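Local coordinates for protein leucine--trna ligase (Agrobacterium radiobacter, PDB 5AH5) that probably joins leucine to its cognate tRNA at the expense of ATP, as a class I aminoacyl-tRNA synthetase, and here holds tRNA and a leucyl-adenylate analogue, at residues G57-R62 and A716-H721; G81-N86 and G174-A179; L139-K144 and K542-L547; E653-I658 and K698-V703. All coordinates share one frame; numbering follows the deposited sequence.

Interaction 1: residues G57-R62 and A716-H721; sequences GDTLAR and APFAPH
T59 and R62, one turn apart on helix 48-66, grip the bend A716-P720 that leads into helix 720-729. Among the polar contacts, T59 OG1 lies 2.9 Å from P717 O, with S55 O a weak alternative, and which takes the proton is unsettled. A water 2.5 Å from T59 OG1 donates to F718 O, linking the hydroxyl to that carbonyl. A second water accepts from R62 NH1 and donates weakly to A716 O. Apolar contacts fill the rest. The methyl CG2 of T59, anti to the backbone N, sits over one face of the F718 ring, 4.1 Å from its centroid, a CH-pi contact; P717 CB packs 3.9 Å from the same methyl. The guanidinium of R62 is covered on one face by P720, whose CB comes within 3.3 Å of NH1. Charge pairing holds that group in place: R62 NE gives D58 OD2 a bond of 2.7 Å lying in the guanidinium plane, and OD2 is also paired with R596. Proline, lacking an N-H, suits P720's first helical turn, where no bond is lost. The contact joins the helix beginning at the end of the predicted HIGH region, in the class I catalytic domain, to the helical anticodon-binding domain.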
loop_
_atom_site.group_PDB
_atom_site.type_symbol
_atom_site.label_atom_id
_atom_site.label_comp_id
_atom_site.label_asym_id
_atom_site.label_seq_id
_atom_site.Cartn_x
_atom_site.Cartn_y
_atom_site.Cartn_z
ATOM N N GLY B 57 8.748 -3.522 -8.666
ATOM C CA GLY B 57 9.108 -2.146 -8.836
ATOM C C GLY B 57 10.284 -2.003 -9.718
ATOM O O GLY B 57 10.276 -1.118 -10.554
ATOM N N ASP B 58 11.296 -2.875 -9.588
ATOM C CA ASP B 58 12.431 -2.745 -10.441
ATOM C C ASP B 58 12.134 -3.001 -11.965
ATOM O O ASP B 58 12.710 -2.379 -12.831
ATOM C CB ASP B 58 13.511 -3.734 -10.070
ATOM C CG ASP B 58 14.847 -3.377 -10.706
ATOM O OD1 ASP B 58 15.266 -2.206 -10.594
ATOM O OD2 ASP B 58 15.487 -4.244 -11.342
ATOM N N THR B 59 11.369 -4.061 -12.229
ATOM C CA THR B 59 10.937 -4.406 -13.546
ATOM C C THR B 59 10.210 -3.236 -14.189
ATOM O O THR B 59 10.550 -2.844 -15.312
ATOM C CB THR B 59 10.117 -5.732 -13.520
ATOM O OG1 THR B 59 11.045 -6.797 -13.219
ATOM C CG2 THR B 59 9.479 -6.002 -14.887
ATOM N N LEU B 60 9.219 -2.678 -13.501
ATOM C CA LEU B 60 8.533 -1.564 -14.016
ATOM C C LEU B 60 9.513 -0.395 -14.270
ATOM O O LEU B 60 9.538 0.208 -15.341
ATOM C CB LEU B 60 7.452 -1.153 -13.024
ATOM C CG LEU B 60 6.684 0.094 -13.416
ATOM C CD1 LEU B 60 6.034 -0.064 -14.799
ATOM C CD2 LEU B 60 5.631 0.326 -12.380
ATOM N N ALA B 61 10.356 -0.084 -13.277
ATOM C CA ALA B 61 11.214 1.075 -13.390
ATOM C C ALA B 61 12.156 0.938 -14.602
ATOM O O ALA B 61 12.326 1.884 -15.322
ATOM C CB ALA B 61 12.043 1.271 -12.119
ATOM N N ARG B 62 12.786 -0.216 -14.780
ATOM C CA ARG B 62 13.685 -0.425 -15.870
ATOM C C ARG B 62 12.995 -0.232 -17.246
ATOM O O ARG B 62 13.574 0.322 -18.147
ATOM C CB ARG B 62 14.243 -1.850 -15.810
ATOM C CG ARG B 62 15.347 -2.005 -14.777
ATOM C CD ARG B 62 15.752 -3.451 -14.679
ATOM N NE ARG B 62 16.778 -3.681 -13.695
ATOM C CZ ARG B 62 18.087 -3.669 -13.892
ATOM N NH1 ARG B 62 18.627 -3.403 -15.062
ATOM N NH2 ARG B 62 18.886 -3.937 -12.863
ATOM N N ALA B 716 14.961 -7.857 -20.659
ATOM C CA ALA B 716 15.850 -7.079 -19.772
ATOM C C ALA B 716 15.281 -6.600 -18.468
ATOM O O ALA B 716 16.005 -6.646 -17.515
ATOM C CB ALA B 716 16.467 -5.900 -20.499
ATOM N N PRO B 717 14.040 -6.090 -18.443
ATOM C CA PRO B 717 13.450 -5.675 -17.220
ATOM C C PRO B 717 13.233 -6.809 -16.212
ATOM O O PRO B 717 13.274 -6.535 -14.976
ATOM C CB PRO B 717 12.117 -5.072 -17.639
ATOM C CG PRO B 717 12.275 -4.635 -19.043
ATOM C CD PRO B 717 13.247 -5.627 -19.616
ATOM N N PHE B 718 13.044 -8.034 -16.725
ATOM C CA PHE B 718 12.754 -9.240 -15.954
ATOM C C PHE B 718 13.985 -9.951 -15.542
ATOM O O PHE B 718 14.068 -10.449 -14.411
ATOM C CB PHE B 718 11.822 -10.251 -16.773
ATOM C CG PHE B 718 10.585 -9.607 -17.265
ATOM C CD1 PHE B 718 9.499 -9.506 -16.462
ATOM C CD2 PHE B 718 10.551 -9.046 -18.537
ATOM C CE1 PHE B 718 8.365 -8.887 -16.893
ATOM C CE2 PHE B 718 9.421 -8.399 -18.981
ATOM C CZ PHE B 718 8.328 -8.329 -18.165
ATOM N N ALA B 719 14.899 -10.086 -16.487
ATOM C CA ALA B 719 16.150 -10.820 -16.303
ATOM C C ALA B 719 17.306 -9.950 -16.799
ATOM O O ALA B 719 17.998 -10.257 -17.776
ATOM C CB ALA B 719 16.146 -12.164 -16.986
ATOM N N PRO B 720 17.566 -8.849 -16.078
ATOM C CA PRO B 720 18.486 -7.798 -16.552
ATOM C C PRO B 720 19.926 -8.157 -16.724
ATOM O O PRO B 720 20.580 -7.617 -17.618
ATOM C CB PRO B 720 18.319 -6.668 -15.486
ATOM C CG PRO B 720 17.889 -7.372 -14.279
ATOM C CD PRO B 720 16.895 -8.415 -14.851
ATOM N N HIS B 721 20.426 -9.072 -15.922
ATOM C CA HIS B 721 21.847 -9.441 -15.951
ATOM C C HIS B 721 22.199 -10.330 -17.145
ATOM O O HIS B 721 23.166 -10.088 -17.893
ATOM C CB HIS B 721 22.273 -10.201 -14.653
ATOM C CG HIS B 721 21.911 -9.487 -13.375
ATOM N ND1 HIS B 721 20.668 -9.593 -12.783
ATOM C CD2 HIS B 721 22.651 -8.682 -12.571
ATOM C CE1 HIS B 721 20.662 -8.887 -11.670
ATOM N NE2 HIS B 721 21.836 -8.288 -11.543
HETATM O O HOH W 1 12.475 -8.648 -12.236
HETATM O O HOH W 2 17.609 -3.847 -17.561
#

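Interaction 2: residues G81-N86 and G174-A179; sequences GLPAEN and GWRSGA
L82 and P83, in the first turn of helix 82-91, lie against W175 and R176 of the loop 174-179. Just before them, G81 takes the N-cap position with a positive phi (80°), which glycine adopts easily. L82 points its side chain at the loop: its CB lies 4.1 Å from R176 CG, the two chains running past each other in opposite directions, while CD1 approaches W175 CE3 at 4.2 Å. P83 follows, a residue well suited to a first helical turn, where its missing N-H costs no helical bond. Its CG sits over the centre of the R176 guanidinium, and it also meets W175 CH2 at 3.8 Å. R176 reaches this place because its chain folds back at chi2 (-65°) and chi3 (-66°), which lays CD over the centre of the W175 ring; the three residues thus pack mutually. Water bridges the polar rim: one molecule donates to P83 O and accepts from R176 NH2. N86 ND2 gives a hydrogen bond of 3.0 Å to a second water, which also accepts from R176 NE and lies at the edge of the guanidinium. The R176 side chain is about 6 Å from the bound leucyl-sulfamoyl adenosine. Around the pair, W175 meets F490 and touches Y41 of the predicted HIGH region, R421 binds N86 and E85, and the loop connects strand 173-174 to strand 182-191.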
loop_
_atom_site.group_PDB
_atom_site.type_symbol
_atom_site.label_atom_id
_atom_site.label_comp_id
_atom_site.label_asym_id
_atom_site.label_seq_id
_atom_site.Cartn_x
_atom_site.Cartn_y
_atom_site.Cartn_z
ATOM N N GLY B 81 10.938 2.808 16.034
ATOM C CA GLY B 81 9.800 2.230 16.670
ATOM C C GLY B 81 9.891 0.749 16.898
ATOM O O GLY B 81 10.936 0.138 16.813
ATOM N N LEU B 82 8.733 0.164 17.119
ATOM C CA LEU B 82 8.648 -1.145 17.687
ATOM C C LEU B 82 9.355 -2.214 16.957
ATOM O O LEU B 82 10.027 -3.004 17.603
ATOM C CB LEU B 82 7.208 -1.505 17.948
ATOM C CG LEU B 82 6.489 -0.598 18.899
ATOM C CD1 LEU B 82 5.091 -1.166 19.117
ATOM C CD2 LEU B 82 7.229 -0.521 20.238
ATOM N N PRO B 83 9.290 -2.231 15.581
ATOM C CA PRO B 83 9.866 -3.379 14.938
ATOM C C PRO B 83 11.347 -3.526 15.017
ATOM O O PRO B 83 11.870 -4.633 15.329
ATOM C CB PRO B 83 9.346 -3.293 13.472
ATOM C CG PRO B 83 8.084 -2.538 13.586
ATOM C CD PRO B 83 8.343 -1.528 14.694
ATOM N N ALA B 84 12.068 -2.458 14.683
ATOM C CA ALA B 84 13.507 -2.468 14.914
ATOM C C ALA B 84 13.805 -2.696 16.412
ATOM O O ALA B 84 14.720 -3.431 16.744
ATOM C CB ALA B 84 14.139 -1.130 14.506
ATOM N N GLU B 85 13.083 -2.002 17.263
ATOM C CA GLU B 85 13.467 -1.938 18.708
ATOM C C GLU B 85 13.332 -3.348 19.369
ATOM O O GLU B 85 14.264 -3.831 20.060
ATOM C CB GLU B 85 12.684 -0.871 19.468
ATOM C CG GLU B 85 13.317 -0.719 20.903
ATOM C CD GLU B 85 12.680 0.305 21.770
ATOM O OE1 GLU B 85 11.519 0.610 21.580
ATOM O OE2 GLU B 85 13.373 0.843 22.684
ATOM N N ASN B 86 12.191 -4.007 19.118
ATOM C CA ASN B 86 11.934 -5.398 19.611
ATOM C C ASN B 86 12.924 -6.341 18.998
ATOM O O ASN B 86 13.445 -7.232 19.661
ATOM C CB ASN B 86 10.462 -5.820 19.336
ATOM C CG ASN B 86 9.502 -5.020 20.172
ATOM O OD1 ASN B 86 9.891 -4.499 21.213
ATOM N ND2 ASN B 86 8.285 -4.895 19.743
ATOM N N GLY B 174 -2.421 -6.179 20.722
ATOM C CA GLY B 174 -1.399 -5.253 20.274
ATOM C C GLY B 174 -0.757 -5.724 18.973
ATOM O O GLY B 174 -0.455 -6.911 18.818
ATOM N N TRP B 175 -0.569 -4.759 18.074
ATOM C CA TRP B 175 0.020 -4.951 16.750
ATOM C C TRP B 175 1.201 -5.926 16.682
ATOM O O TRP B 175 1.317 -6.780 15.781
ATOM C CB TRP B 175 0.455 -3.527 16.288
ATOM C CG TRP B 175 1.142 -3.442 15.033
ATOM C CD1 TRP B 175 0.794 -4.068 13.850
ATOM C CD2 TRP B 175 2.296 -2.657 14.752
ATOM N NE1 TRP B 175 1.689 -3.729 12.862
ATOM C CE2 TRP B 175 2.616 -2.857 13.383
ATOM C CE3 TRP B 175 3.080 -1.787 15.509
ATOM C CZ2 TRP B 175 3.700 -2.240 12.779
ATOM C CZ3 TRP B 175 4.151 -1.176 14.919
ATOM C CH2 TRP B 175 4.459 -1.395 13.566
ATOM N N ARG B 176 2.117 -5.792 17.619
ATOM C CA ARG B 176 3.313 -6.610 17.598
ATOM C C ARG B 176 3.303 -7.679 18.711
ATOM O O ARG B 176 3.892 -8.724 18.534
ATOM C CB ARG B 176 4.577 -5.746 17.777
ATOM C CG ARG B 176 4.738 -4.607 16.789
ATOM C CD ARG B 176 4.929 -5.087 15.363
ATOM N NE ARG B 176 6.188 -5.814 15.163
ATOM C CZ ARG B 176 6.704 -6.054 13.961
ATOM N NH1 ARG B 176 6.050 -5.657 12.851
ATOM N NH2 ARG B 176 7.866 -6.713 13.835
ATOM N N SER B 177 2.751 -7.363 19.878
ATOM C CA SER B 177 2.849 -8.276 21.019
ATOM C C SER B 177 1.873 -9.473 20.905
ATOM O O SER B 177 2.186 -10.577 21.345
ATOM C CB SER B 177 2.514 -7.515 22.276
ATOM O OG SER B 177 1.209 -6.996 22.224
ATOM N N GLY B 178 0.706 -9.206 20.324
ATOM C CA GLY B 178 -0.376 -10.164 20.307
ATOM C C GLY B 178 -1.018 -10.273 21.696
ATOM O O GLY B 178 -1.807 -11.172 21.901
ATOM N N ALA B 179 -0.704 -9.333 22.613
ATOM C CA ALA B 179 -1.214 -9.291 23.984
ATOM C C ALA B 179 -2.445 -8.501 24.034
ATOM O O ALA B 179 -2.601 -7.545 23.268
ATOM C CB ALA B 179 -0.205 -8.629 24.918
HETATM O O HOH W 3 10.356 -6.788 15.751
HETATM O O HOH W 4 8.087 -6.582 17.279
#

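Interaction 3: residues L139-K144 and K542-L547; sequences LDLYRK and KVLHDL
L141 and V543 reach toward each other tip to tip, and their meeting forms the middle of an apolar seam between the ends of two helices. The V543 methyl CG1, anti to the backbone N (chi1 171°), abuts the fork of L141, standing 4.0 Å from its CG and equally far from its CD2. The other branch of L141, CD1, lies against two leucines, L544 of helix 533-546 and L547 just past its end: it is 3.9 Å from L547 CD1, where the chains cross at about a right angle, and a looser 4.5 Å from L544 CD2. L547 is the large bump on its side. Its two methyls spread over a hollow floored by residues one turn apart: CD1 meets L141 and the carboxylate oxygen D140 OD2, at 3.8 Å, while CD2 lies 4.0 Å from K144 CG. A branched leucine suits this spot, since each methyl finds a separate neighbour. The rim of the hollow is built by a salt bridge in which K144, its chain bent from chi2 onward, folds NZ back to the syn lone pair of D140 OD1, 2.8 Å away. The aliphatic part of the lysine lines the hollow while D140 probably offsets its charge. D140 OD2 is hydrogen-bonded to the Y549 hydroxyl and to a water, which donates weakly to L547 O. In the fold, helix 128-143 and helix 533-546 both end here. Y196 covers V543, L498 and Y549 touch L544, and the other flank of helix 128-143, through L139 and Y142, rests on strands 425-432 and 438-439.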
loop_
_atom_site.group_PDB
_atom_site.type_symbol
_atom_site.label_atom_id
_atom_site.label_comp_id
_atom_site.label_asym_id
_atom_site.label_seq_id
_atom_site.Cartn_x
_atom_site.Cartn_y
_atom_site.Cartn_z
ATOM N N LEU B 139 6.253 20.405 14.889
ATOM C CA LEU B 139 6.022 21.749 15.492
ATOM C C LEU B 139 5.115 22.615 14.655
ATOM O O LEU B 139 4.273 23.369 15.198
ATOM C CB LEU B 139 7.345 22.458 15.804
ATOM C CG LEU B 139 8.081 21.765 16.950
ATOM C CD1 LEU B 139 9.447 22.386 17.160
ATOM C CD2 LEU B 139 7.277 21.817 18.249
ATOM N N ASP B 140 5.219 22.480 13.335
ATOM C CA ASP B 140 4.219 23.153 12.436
ATOM C C ASP B 140 2.796 22.661 12.680
ATOM O O ASP B 140 1.864 23.463 12.943
ATOM C CB ASP B 140 4.672 23.094 10.989
ATOM C CG ASP B 140 3.946 24.087 10.090
ATOM O OD1 ASP B 140 3.436 25.120 10.570
ATOM O OD2 ASP B 140 3.854 23.794 8.875
ATOM N N LEU B 141 2.609 21.351 12.737
ATOM C CA LEU B 141 1.270 20.814 13.002
ATOM C C LEU B 141 0.772 21.175 14.397
ATOM O O LEU B 141 -0.441 21.397 14.597
ATOM C CB LEU B 141 1.232 19.296 12.793
ATOM C CG LEU B 141 0.986 18.837 11.325
ATOM C CD1 LEU B 141 2.084 19.195 10.327
ATOM C CD2 LEU B 141 0.783 17.329 11.358
ATOM N N TYR B 142 1.698 21.208 15.374
ATOM C CA TYR B 142 1.369 21.689 16.721
ATOM C C TYR B 142 0.936 23.159 16.730
ATOM O O TYR B 142 -0.131 23.458 17.243
ATOM C CB TYR B 142 2.551 21.477 17.678
ATOM C CG TYR B 142 2.311 21.979 19.092
ATOM C CD1 TYR B 142 1.269 21.483 19.894
ATOM C CD2 TYR B 142 3.135 22.954 19.628
ATOM C CE1 TYR B 142 1.049 21.969 21.189
ATOM C CE2 TYR B 142 2.938 23.441 20.907
ATOM C CZ TYR B 142 1.906 22.952 21.671
ATOM O OH TYR B 142 1.808 23.465 22.917
ATOM N N ARG B 143 1.726 24.068 16.151
ATOM C CA ARG B 143 1.265 25.490 16.003
ATOM C C ARG B 143 -0.089 25.692 15.309
ATOM O O ARG B 143 -0.831 26.569 15.684
ATOM C CB ARG B 143 2.288 26.355 15.267
ATOM C CG ARG B 143 3.576 26.523 16.054
ATOM C CD ARG B 143 4.452 27.687 15.604
ATOM N NE ARG B 143 5.549 27.881 16.574
ATOM C CZ ARG B 143 5.435 28.480 17.779
ATOM N NH1 ARG B 143 4.266 28.984 18.209
ATOM N NH2 ARG B 143 6.503 28.581 18.572
ATOM N N LYS B 144 -0.412 24.882 14.311
ATOM C CA LYS B 144 -1.682 25.049 13.593
ATOM C C LYS B 144 -2.828 24.270 14.211
ATOM O O LYS B 144 -3.890 24.190 13.615
ATOM C CB LYS B 144 -1.555 24.649 12.111
ATOM C CG LYS B 144 -0.378 25.259 11.362
ATOM C CD LYS B 144 -0.570 26.717 11.014
ATOM C CE LYS B 144 0.761 27.474 10.978
ATOM N NZ LYS B 144 1.624 27.067 9.839
ATOM N N LYS B 542 -3.009 15.280 2.955
ATOM C CA LYS B 542 -4.010 16.333 2.969
ATOM C C LYS B 542 -3.619 17.458 3.918
ATOM O O LYS B 542 -3.760 18.626 3.611
ATOM C CB LYS B 542 -5.363 15.720 3.350
ATOM C CG LYS B 542 -5.815 14.661 2.312
ATOM C CD LYS B 542 -7.222 14.203 2.528
ATOM C CE LYS B 542 -7.653 13.077 1.577
ATOM N NZ LYS B 542 -7.410 13.397 0.132
ATOM N N VAL B 543 -3.133 17.102 5.084
ATOM C CA VAL B 543 -2.661 18.091 6.049
ATOM C C VAL B 543 -1.558 18.937 5.404
ATOM O O VAL B 543 -1.658 20.151 5.406
ATOM C CB VAL B 543 -2.178 17.429 7.375
ATOM C CG1 VAL B 543 -1.486 18.457 8.260
ATOM C CG2 VAL B 543 -3.342 16.838 8.106
ATOM N N LEU B 544 -0.540 18.296 4.823
ATOM C CA LEU B 544 0.555 19.029 4.246
ATOM C C LEU B 544 0.145 19.837 3.024
ATOM O O LEU B 544 0.728 20.903 2.747
ATOM C CB LEU B 544 1.758 18.091 3.905
ATOM C CG LEU B 544 2.391 17.348 5.094
ATOM C CD1 LEU B 544 3.358 16.265 4.612
ATOM C CD2 LEU B 544 3.082 18.326 6.050
ATOM N N HIS B 545 -0.839 19.337 2.289
ATOM C CA HIS B 545 -1.454 20.082 1.181
ATOM C C HIS B 545 -2.064 21.372 1.735
ATOM O O HIS B 545 -1.597 22.477 1.417
ATOM C CB HIS B 545 -2.496 19.203 0.474
ATOM C CG HIS B 545 -3.237 19.873 -0.636
ATOM N ND1 HIS B 545 -4.482 19.453 -1.043
ATOM C CD2 HIS B 545 -2.918 20.914 -1.435
ATOM C CE1 HIS B 545 -4.897 20.203 -2.049
ATOM N NE2 HIS B 545 -3.962 21.091 -2.310
ATOM N N ASP B 546 -2.994 21.241 2.660
ATOM C CA ASP B 546 -3.610 22.430 3.263
ATOM C C ASP B 546 -2.589 23.418 3.853
ATOM O O ASP B 546 -2.821 24.611 3.799
ATOM C CB ASP B 546 -4.571 22.076 4.387
ATOM C CG ASP B 546 -5.679 21.189 3.964
ATOM O OD1 ASP B 546 -5.967 21.014 2.746
ATOM O OD2 ASP B 546 -6.283 20.607 4.891
ATOM N N LEU B 547 -1.461 22.940 4.371
ATOM C CA LEU B 547 -0.489 23.867 4.950
ATOM C C LEU B 547 0.530 24.395 3.967
ATOM O O LEU B 547 1.420 25.099 4.382
ATOM C CB LEU B 547 0.283 23.195 6.069
ATOM C CG LEU B 547 -0.489 22.617 7.235
ATOM C CD1 LEU B 547 0.527 22.075 8.229
ATOM C CD2 LEU B 547 -1.390 23.617 7.879
HETATM O O HOH W 5 2.653 25.974 7.399
#

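Interaction 4: residues E653-I658 and K698-V703; sequences EEDREI and KASPTV
D655 turns its carboxylate to S700 and engages it with both oxygens. OD1 accepts the backbone N-H of S700 through its syn lone pair, at 3.0 Å and with a nearly straight N-H...O angle of 164°. The serine hydroxyl OG donates to OD2; the modelled separation is too short for its length to carry meaning. OD2 has a further donor in the backbone N of E651, so each of the acid's oxygens has a partner although the residue is buried. An aspartate fits because its short chain, with CG anti to the carbonyl carbon (chi1 -69°), brings both oxygens up to one residue. S700 is the N-cap residue of helix 701-715, but its hydroxyl is spent on D655 and makes no capping bond. Helices 653-674 and 701-715 belong to the helical anticodon-binding domain, and the loop 696-700 links helix 678-695 to helix 701-715. At the surface, K698 NZ donates to E654 OE2 at 3.1 Å in a salt bridge, meeting it on the syn side but 23° out of the carboxylate plane. The lysine's CB and CD run beside the same carboxylate. Beneath the polar layer, I658 CD1 packs 3.5 Å from A699 CB, where a small alanine lets the isoleucine come close. V703 CG2 lies 3.5 Å from D655 CG, covering the acid, and V703 CG1 is 4.2 Å from I658 CG2.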
loop_
_atom_site.group_PDB
_atom_site.type_symbol
_atom_site.label_atom_id
_atom_site.label_comp_id
_atom_site.label_asym_id
_atom_site.label_seq_id
_atom_site.Cartn_x
_atom_site.Cartn_y
_atom_site.Cartn_z
ATOM N N GLU B 653 7.181 -14.842 -46.517
ATOM C CA GLU B 653 6.022 -15.009 -45.632
ATOM C C GLU B 653 6.412 -15.455 -44.200
ATOM O O GLU B 653 5.714 -15.099 -43.214
ATOM C CB GLU B 653 5.026 -16.019 -46.231
ATOM C CG GLU B 653 4.706 -15.831 -47.727
ATOM C CD GLU B 653 5.507 -16.736 -48.684
ATOM O OE1 GLU B 653 5.311 -17.969 -48.615
ATOM O OE2 GLU B 653 6.313 -16.219 -49.514
ATOM N N GLU B 654 7.485 -16.252 -44.103
ATOM C CA GLU B 654 7.981 -16.770 -42.828
ATOM C C GLU B 654 8.654 -15.686 -41.958
ATOM O O GLU B 654 8.434 -15.639 -40.749
ATOM C CB GLU B 654 8.956 -17.937 -43.049
ATOM C CG GLU B 654 8.290 -19.287 -43.330
ATOM C CD GLU B 654 9.286 -20.464 -43.277
ATOM O OE1 GLU B 654 9.959 -20.702 -44.311
ATOM O OE2 GLU B 654 9.401 -21.150 -42.211
ATOM N N ASP B 655 9.479 -14.844 -42.577
ATOM C CA ASP B 655 10.003 -13.629 -41.935
ATOM C C ASP B 655 8.898 -12.760 -41.416
ATOM O O ASP B 655 8.982 -12.233 -40.321
ATOM C CB ASP B 655 10.800 -12.786 -42.910
ATOM C CG ASP B 655 12.082 -13.421 -43.300
ATOM O OD1 ASP B 655 12.586 -14.265 -42.543
ATOM O OD2 ASP B 655 12.616 -13.066 -44.361
ATOM N N ARG B 656 7.854 -12.635 -42.203
ATOM C CA ARG B 656 6.730 -11.803 -41.844
ATOM C C ARG B 656 5.869 -12.415 -40.764
ATOM O O ARG B 656 5.095 -11.682 -40.119
ATOM C CB ARG B 656 5.866 -11.491 -43.081
ATOM C CG ARG B 656 6.463 -10.451 -44.013
ATOM C CD ARG B 656 5.998 -9.048 -43.658
ATOM N NE ARG B 656 4.665 -8.738 -44.190
ATOM C CZ ARG B 656 3.843 -7.792 -43.724
ATOM N NH1 ARG B 656 4.175 -7.038 -42.680
ATOM N NH2 ARG B 656 2.660 -7.606 -44.305
ATOM N N GLU B 657 5.912 -13.740 -40.604
ATOM C CA GLU B 657 5.199 -14.348 -39.491
ATOM C C GLU B 657 5.982 -14.062 -38.199
ATOM O O GLU B 657 5.384 -13.713 -37.178
ATOM C CB GLU B 657 4.974 -15.835 -39.650
ATOM C CG GLU B 657 4.131 -16.489 -38.539
ATOM C CD GLU B 657 2.768 -15.818 -38.287
ATOM O OE1 GLU B 657 2.148 -15.268 -39.241
ATOM O OE2 GLU B 657 2.300 -15.843 -37.120
ATOM N N ILE B 658 7.292 -14.208 -38.290
ATOM C CA ILE B 658 8.184 -13.921 -37.184
ATOM C C ILE B 658 8.044 -12.446 -36.805
ATOM O O ILE B 658 7.720 -12.136 -35.651
ATOM C CB ILE B 658 9.640 -14.299 -37.491
ATOM C CG1 ILE B 658 9.757 -15.820 -37.602
ATOM C CG2 ILE B 658 10.581 -13.789 -36.385
ATOM C CD1 ILE B 658 11.066 -16.319 -38.199
ATOM N N LYS B 698 15.099 -21.188 -40.749
ATOM C CA LYS B 698 14.377 -20.824 -41.991
ATOM C C LYS B 698 14.273 -19.282 -42.226
ATOM O O LYS B 698 14.023 -18.826 -43.356
ATOM C CB LYS B 698 12.987 -21.466 -42.034
ATOM C CG LYS B 698 13.037 -22.980 -42.288
ATOM C CD LYS B 698 11.655 -23.639 -42.298
ATOM C CE LYS B 698 11.040 -23.770 -40.902
ATOM N NZ LYS B 698 9.557 -23.908 -40.893
ATOM N N ALA B 699 14.481 -18.476 -41.182
ATOM C CA ALA B 699 14.364 -17.025 -41.324
ATOM C C ALA B 699 15.593 -16.422 -42.005
ATOM O O ALA B 699 16.706 -16.955 -41.914
ATOM C CB ALA B 699 14.124 -16.372 -39.964
ATOM N N SER B 700 15.413 -15.303 -42.693
ATOM C CA SER B 700 16.589 -14.610 -43.258
ATOM C C SER B 700 17.472 -14.188 -42.052
ATOM O O SER B 700 16.918 -13.777 -41.042
ATOM C CB SER B 700 16.179 -13.376 -44.060
ATOM O OG SER B 700 14.895 -13.547 -44.662
ATOM N N PRO B 701 18.809 -14.350 -42.139
ATOM C CA PRO B 701 19.741 -13.986 -41.076
ATOM C C PRO B 701 19.396 -12.655 -40.353
ATOM O O PRO B 701 19.315 -12.610 -39.121
ATOM C CB PRO B 701 21.067 -13.845 -41.817
ATOM C CG PRO B 701 20.955 -14.771 -42.976
ATOM C CD PRO B 701 19.502 -14.989 -43.272
ATOM N N THR B 702 19.136 -11.612 -41.131
ATOM C CA THR B 702 18.901 -10.290 -40.589
ATOM C C THR B 702 17.628 -10.279 -39.734
ATOM O O THR B 702 17.609 -9.616 -38.696
ATOM C CB THR B 702 18.920 -9.206 -41.706
ATOM O OG1 THR B 702 20.260 -9.058 -42.218
ATOM C CG2 THR B 702 18.443 -7.847 -41.199
ATOM N N VAL B 703 16.604 -11.025 -40.138
ATOM C CA VAL B 703 15.350 -11.093 -39.391
ATOM C C VAL B 703 15.564 -11.802 -38.049
ATOM O O VAL B 703 14.888 -11.479 -37.055
ATOM C CB VAL B 703 14.254 -11.837 -40.169
ATOM C CG1 VAL B 703 13.032 -12.097 -39.297
ATOM C CG2 VAL B 703 13.873 -11.038 -41.412
#

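How the interactions relate
Interaction 1 is the buried one of the four; the others are partly buried, with solvent-exposed arginine or lysine side chains at their edges. Their chemistry follows: interaction 1 mixes a hydroxyl, waters, prolines and a paired arginine, interaction 2 uses water bridges and packs a guanidinium against proline and an arginine chain against indole, interaction 3 is chiefly aliphatic across its seam, and interaction 4 relies on direct bonds to carboxylates. Interaction 4 lies within the anticodon-binding domain, to which interaction 1 ties the catalytic part; their centres are about 28 Å apart. Interactions 2 and 3 interleave along the chain within the catalytic part and lie across the chain's centre from interaction 4.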